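Local atomic coordinates of lysozyme (Penaeus vannamei, PDB entry 6UKC), a protein that probably hydrolyses the beta-1,4 linkages between N-acetylmuramic acid and N-acetylglucosamine in bacterial peptidoglycan, and those of chitodextrins, as a C-type lysozyme of innate immunity. Residues A[42-47]-A[57-62]. Residues are numbered along the deposited sequence; the frame is centred on the assembly and turned at random.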
loop_
_atom_site.group_PDB
_atom_site.type_symbol
_atom_site.label_atom_id
_atom_site.label_comp_id
_atom_site.label_asym_id
_atom_site.label_seq_id
_atom_site.Cartn_x
_atom_site.Cartn_y
_atom_site.Cartn_z
ATOM N N THR A 42 -7.460 0.439 -7.436
ATOM C CA THR A 42 -8.055 -0.044 -6.163
ATOM C C THR A 42 -8.625 -1.469 -6.296
ATOM O O THR A 42 -8.863 -2.082 -5.252
ATOM C CB THR A 42 -9.162 0.895 -5.669
ATOM O OG1 THR A 42 -10.261 0.887 -6.587
ATOM C CG2 THR A 42 -8.654 2.304 -5.459
ATOM N N ALA A 43 -8.888 -1.952 -7.517
ATOM C CA ALA A 43 -9.463 -3.290 -7.783
ATOM C C ALA A 43 -8.394 -4.264 -8.291
ATOM O O ALA A 43 -8.770 -5.407 -8.574
ATOM C CB ALA A 43 -10.624 -3.179 -8.746
ATOM N N ALA A 44 -7.117 -3.868 -8.343
ATOM C CA ALA A 44 -5.978 -4.774 -8.638
ATOM C C ALA A 44 -6.013 -5.992 -7.702
ATOM O O ALA A 44 -6.246 -5.808 -6.491
ATOM C CB ALA A 44 -4.675 -4.021 -8.518
ATOM N N ILE A 45 -5.849 -7.194 -8.260
ATOM C CA ILE A 45 -5.922 -8.491 -7.528
ATOM C C ILE A 45 -5.040 -9.516 -8.237
ATOM O O ILE A 45 -5.094 -9.577 -9.474
ATOM C CB ILE A 45 -7.381 -8.982 -7.400
ATOM C CG1 ILE A 45 -7.491 -10.101 -6.359
ATOM C CG2 ILE A 45 -7.983 -9.391 -8.752
ATOM C CD1 ILE A 45 -8.900 -10.622 -6.157
ATOM N N ASN A 46 -4.244 -10.279 -7.489
ATOM C CA ASN A 46 -3.284 -11.247 -8.075
ATOM C C ASN A 46 -3.336 -12.544 -7.278
ATOM O O ASN A 46 -3.052 -12.538 -6.048
ATOM C CB ASN A 46 -1.870 -10.675 -8.171
ATOM C CG ASN A 46 -1.709 -9.801 -9.397
ATOM O OD1 ASN A 46 -1.475 -10.291 -10.505
ATOM N ND2 ASN A 46 -1.873 -8.499 -9.212
ATOM N N ARG A 47 -3.697 -13.612 -7.978
ATOM C CA ARG A 47 -3.873 -14.951 -7.386
ATOM C C ARG A 47 -2.562 -15.686 -7.589
ATOM O O ARG A 47 -2.264 -16.004 -8.735
ATOM C CB ARG A 47 -5.098 -15.640 -7.986
ATOM C CG ARG A 47 -6.383 -14.908 -7.637
ATOM C CD ARG A 47 -7.676 -15.577 -8.050
ATOM N NE ARG A 47 -8.765 -14.684 -7.663
ATOM C CZ ARG A 47 -9.260 -13.707 -8.414
ATOM N NH1 ARG A 47 -8.803 -13.500 -9.637
ATOM N NH2 ARG A 47 -10.234 -12.947 -7.943
ATOM N N ILE A 57 -4.899 -1.606 -4.052
ATOM C CA ILE A 57 -3.864 -0.617 -4.460
ATOM C C ILE A 57 -2.509 -0.932 -3.795
ATOM O O ILE A 57 -1.467 -0.529 -4.402
ATOM C CB ILE A 57 -4.367 0.801 -4.126
ATOM C CG1 ILE A 57 -3.521 1.878 -4.806
ATOM C CG2 ILE A 57 -4.463 1.023 -2.615
ATOM C CD1 ILE A 57 -4.243 3.173 -4.981
ATOM N N PHE A 58 -2.496 -1.619 -2.633
ATOM C CA PHE A 58 -1.256 -1.966 -1.870
ATOM C C PHE A 58 -0.993 -3.476 -1.929
ATOM O O PHE A 58 -0.047 -3.941 -1.239
ATOM C CB PHE A 58 -1.311 -1.452 -0.425
ATOM C CG PHE A 58 -1.355 0.053 -0.280
ATOM C CD1 PHE A 58 -0.433 0.862 -0.925
ATOM C CD2 PHE A 58 -2.251 0.663 0.569
ATOM C CE1 PHE A 58 -0.434 2.236 -0.766
ATOM C CE2 PHE A 58 -2.258 2.045 0.733
ATOM C CZ PHE A 58 -1.357 2.832 0.055
ATOM N N GLN A 59 -1.786 -4.211 -2.728
ATOM C CA GLN A 59 -1.567 -5.644 -3.038
ATOM C C GLN A 59 -1.212 -6.365 -1.739
ATOM O O GLN A 59 -0.162 -6.997 -1.670
ATOM C CB GLN A 59 -0.501 -5.747 -4.132
ATOM C CG GLN A 59 -1.028 -5.313 -5.492
ATOM C CD GLN A 59 -2.031 -6.338 -5.939
ATOM O OE1 GLN A 59 -1.654 -7.477 -6.231
ATOM N NE2 GLN A 59 -3.307 -5.951 -5.949
ATOM N N ILE A 60 -2.084 -6.251 -0.743
ATOM C CA ILE A 60 -1.920 -6.873 0.595
ATOM C C ILE A 60 -2.391 -8.325 0.509
ATOM O O ILE A 60 -3.501 -8.567 -0.065
ATOM C CB ILE A 60 -2.706 -6.070 1.646
ATOM C CG1 ILE A 60 -2.108 -4.675 1.843
ATOM C CG2 ILE A 60 -2.772 -6.855 2.943
ATOM C CD1 ILE A 60 -3.070 -3.650 2.329
ATOM N N ASN A 61 -1.596 -9.223 1.102
ATOM C CA ASN A 61 -1.647 -10.697 0.914
ATOM C C ASN A 61 -2.551 -11.307 1.990
ATOM O O ASN A 61 -2.316 -10.983 3.182
ATOM C CB ASN A 61 -0.240 -11.309 0.968
ATOM C CG ASN A 61 -0.234 -12.767 0.551
ATOM O OD1 ASN A 61 -0.230 -13.654 1.405
ATOM N ND2 ASN A 61 -0.292 -13.024 -0.750
ATOM N N ASN A 62 -3.507 -12.173 1.608
ATOM C CA ASN A 62 -4.487 -12.811 2.549
ATOM C C ASN A 62 -3.838 -13.892 3.447
ATOM O O ASN A 62 -4.526 -14.367 4.392
ATOM C CB ASN A 62 -5.716 -13.388 1.832
ATOM C CG ASN A 62 -5.390 -14.421 0.774
ATOM O OD1 ASN A 62 -4.230 -14.594 0.411
ATOM N ND2 ASN A 62 -6.404 -15.126 0.294
#
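Gln-59, just before strand 60-61, extends its terminal amide to Asn-46 of strand 45-47 and to Ala-44 just ahead of that strand. Its long, gap-spanning chain is bent at chi2 (-69°), which turns the amide toward segment 42-47. There Gln-59 OE1 accepts a hydrogen bond from Asn-46 ND2 at 3.2 Å, fairly straight at 158°, although the donor stands well above the carbonyl plane of Gln-59. The two side chains cross with amide planes almost perpendicular. Gln-59 NE2 lies 3.5 Å from Ala-44 CB, a methyl small enough to let the amide come close, and is hydrogen-bonded to Gly-56 O, so both ends of this buried amide have partners. At the other end, Thr-42 and Ile-57 meet through their backbones, Thr-42 CA lying 4.1 Å from Ile-57 N. The Thr-42 hydroxyl, OG1, is hydrogen-bonded to Lys-5 O, while the branched, apolar Ile-57 packs on Ala-34 of helix 24-38. Opposite Tyr-55 stand two residues, Gln-59 and Ile-60, in a G1 beta bulge, Gln-59 taking the left-handed conformation (phi 44°) of its first position. Strand 53-55 runs between the outer strands, giving the three-stranded antiparallel sheet characteristic of the beta domain of C-type lysozymes.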